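Local structure of single-stranded DNA specific exonuclease RecJ (Thermus thermophilus, 2ZXR) at residues A[591-597]-A[650-654]. The protein degrades single-stranded DNA in the 5' to 3' direction as a divalent-metal-dependent exonuclease acting in DNA repair. Residues are numbered along the deposited sequence; the frame is centred on the assembly and turned at random.
Sequences LPPRPVL and LLAYW
The indole of W654 lies against P595, which packs over one of its faces: P595 CA stands 3.4 Å from the centroid of the five-membered ring, only 12° off the normal, in a CH-pi contact. The P595 ring runs counter to the indole, with P595 CB 3.4 Å from W654 CD1 and P595 CD beside CG and CB of W654. The opposite face receives L650 CD1 from one turn earlier in the same helix, so the indole is sandwiched between its own helix and the proline-rich loop 591-597. With CG anti to the carbonyl carbon (chi1 -55°), W654 carries its indole across to this loop, where P592 N lies in the ring plane at the edge. W654 NE1 is buried here without a polar partner, so the indole is held by shape and apolar contact. A second, smaller CH-pi contact lies beside it: L591 sends CD1 over one face of the Y653 ring, 3.9 Å from the centroid and off-centre. L634 of helix 624-639 touches both L591 and Y653. The looser, solvent side lies at L597 and at P593 and R594. L597, exposed, meets L651 through a single methyl pair, CD2 to CD2 at 3.8 Å, while the CB atoms of P593 and R594 point away from the helix. A water donates to P593 O (2.9 Å) and to W654 O (2.8 Å), bridging the loop and the helix backbone. The arrangement is a proline-aromatic CH-pi stack on one indole face, with a leucine of the same helix on the other, joining the loop between strands 587-588 and 601-603 of a parallel sheet to helix 643-655 within the RecJ C-terminal domain, away from the metal site.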
loop_
_atom_site.group_PDB
_atom_site.type_symbol
_atom_site.label_atom_id
_atom_site.label_comp_id
_atom_site.label_asym_id
_atom_site.label_seq_id
_atom_site.Cartn_x
_atom_site.Cartn_y
_atom_site.Cartn_z
ATOM N N LEU A 591 8.119 36.397 -9.546
ATOM C CA LEU A 591 6.935 36.096 -8.763
ATOM C C LEU A 591 6.412 37.282 -7.967
ATOM O O LEU A 591 7.174 37.959 -7.277
ATOM C CB LEU A 591 7.247 34.941 -7.789
ATOM C CG LEU A 591 7.917 33.709 -8.397
ATOM C CD1 LEU A 591 8.118 32.640 -7.327
ATOM C CD2 LEU A 591 7.056 33.176 -9.519
ATOM N N PRO A 592 5.104 37.558 -8.060
ATOM C CA PRO A 592 4.652 38.695 -7.261
ATOM C C PRO A 592 4.687 38.358 -5.765
ATOM O O PRO A 592 4.757 37.188 -5.371
ATOM C CB PRO A 592 3.235 38.966 -7.785
ATOM C CG PRO A 592 2.835 37.713 -8.471
ATOM C CD PRO A 592 4.096 37.152 -9.052
ATOM N N PRO A 593 4.662 39.386 -4.910
ATOM C CA PRO A 593 4.694 39.158 -3.464
ATOM C C PRO A 593 3.424 38.525 -2.900
ATOM O O PRO A 593 3.485 37.715 -1.973
ATOM C CB PRO A 593 4.944 40.557 -2.907
ATOM C CG PRO A 593 4.225 41.438 -3.904
ATOM C CD PRO A 593 4.676 40.830 -5.220
ATOM N N ARG A 594 2.273 38.900 -3.447
ATOM C CA ARG A 594 1.006 38.367 -2.975
ATOM C C ARG A 594 0.197 37.792 -4.117
ATOM O O ARG A 594 0.434 38.101 -5.269
ATOM C CB ARG A 594 0.223 39.468 -2.256
ATOM C CG ARG A 594 0.875 39.864 -0.930
ATOM C CD ARG A 594 0.579 41.292 -0.514
ATOM N NE ARG A 594 1.065 42.259 -1.495
ATOM C CZ ARG A 594 0.298 42.835 -2.417
ATOM N NH1 ARG A 594 -1.002 42.552 -2.485
ATOM N NH2 ARG A 594 0.831 43.684 -3.285
ATOM N N PRO A 595 -0.789 36.955 -3.806
ATOM C CA PRO A 595 -1.578 36.375 -4.886
ATOM C C PRO A 595 -2.203 37.322 -5.909
ATOM O O PRO A 595 -2.618 38.449 -5.600
ATOM C CB PRO A 595 -2.624 35.534 -4.149
ATOM C CG PRO A 595 -2.617 36.077 -2.741
ATOM C CD PRO A 595 -1.196 36.423 -2.497
ATOM N N VAL A 596 -2.234 36.838 -7.147
ATOM C CA VAL A 596 -2.833 37.550 -8.259
ATOM C C VAL A 596 -3.541 36.448 -9.050
ATOM O O VAL A 596 -2.930 35.783 -9.894
ATOM C CB VAL A 596 -1.766 38.238 -9.125
ATOM C CG1 VAL A 596 -2.448 39.045 -10.230
ATOM C CG2 VAL A 596 -0.905 39.156 -8.260
ATOM N N LEU A 597 -4.816 36.239 -8.733
ATOM C CA LEU A 597 -5.620 35.192 -9.360
ATOM C C LEU A 597 -6.598 35.734 -10.403
ATOM O O LEU A 597 -6.731 36.941 -10.561
ATOM C CB LEU A 597 -6.359 34.398 -8.274
ATOM C CG LEU A 597 -5.432 33.746 -7.223
ATOM C CD1 LEU A 597 -6.238 32.925 -6.230
ATOM C CD2 LEU A 597 -4.413 32.850 -7.932
ATOM N N LEU A 650 2.752 27.685 -6.627
ATOM C CA LEU A 650 2.763 29.133 -6.497
ATOM C C LEU A 650 1.790 29.539 -5.399
ATOM O O LEU A 650 2.096 30.414 -4.595
ATOM C CB LEU A 650 2.409 29.795 -7.836
ATOM C CG LEU A 650 2.390 31.333 -7.836
ATOM C CD1 LEU A 650 3.651 31.890 -7.183
ATOM C CD2 LEU A 650 2.270 31.828 -9.260
ATOM N N LEU A 651 0.623 28.898 -5.348
ATOM C CA LEU A 651 -0.334 29.213 -4.285
ATOM C C LEU A 651 0.294 28.942 -2.906
ATOM O O LEU A 651 0.153 29.742 -1.976
ATOM C CB LEU A 651 -1.598 28.375 -4.427
ATOM C CG LEU A 651 -2.392 28.573 -5.722
ATOM C CD1 LEU A 651 -3.711 27.790 -5.594
ATOM C CD2 LEU A 651 -2.687 30.063 -5.952
ATOM N N ALA A 652 1.005 27.828 -2.766
ATOM C CA ALA A 652 1.619 27.525 -1.474
ATOM C C ALA A 652 2.689 28.578 -1.207
ATOM O O ALA A 652 2.890 29.008 -0.064
ATOM C CB ALA A 652 2.242 26.100 -1.479
ATOM N N TYR A 653 3.366 28.989 -2.277
ATOM C CA TYR A 653 4.417 29.998 -2.189
ATOM C C TYR A 653 3.877 31.320 -1.623
ATOM O O TYR A 653 4.522 31.924 -0.764
ATOM C CB TYR A 653 5.039 30.244 -3.561
ATOM C CG TYR A 653 6.106 31.326 -3.572
ATOM C CD1 TYR A 653 7.375 31.085 -3.068
ATOM C CD2 TYR A 653 5.831 32.603 -4.068
ATOM C CE1 TYR A 653 8.347 32.083 -3.050
ATOM C CE2 TYR A 653 6.805 33.612 -4.057
ATOM C CZ TYR A 653 8.059 33.337 -3.542
ATOM O OH TYR A 653 9.022 34.331 -3.501
ATOM N N TRP A 654 2.718 31.780 -2.101
ATOM C CA TRP A 654 2.144 33.031 -1.576
ATOM C C TRP A 654 1.920 32.821 -0.073
ATOM O O TRP A 654 2.235 33.677 0.744
ATOM C CB TRP A 654 0.753 33.355 -2.133
ATOM C CG TRP A 654 0.529 33.425 -3.620
ATOM C CD1 TRP A 654 -0.549 32.888 -4.311
ATOM C CD2 TRP A 654 1.297 34.131 -4.582
ATOM N NE1 TRP A 654 -0.486 33.226 -5.633
ATOM C CE2 TRP A 654 0.633 33.987 -5.834
ATOM C CE3 TRP A 654 2.471 34.868 -4.519
ATOM C CZ2 TRP A 654 1.115 34.557 -7.007
ATOM C CZ3 TRP A 654 2.944 35.422 -5.665
ATOM C CH2 TRP A 654 2.268 35.264 -6.906
HETATM O O HOH W 1 2.139 36.393 0.226
#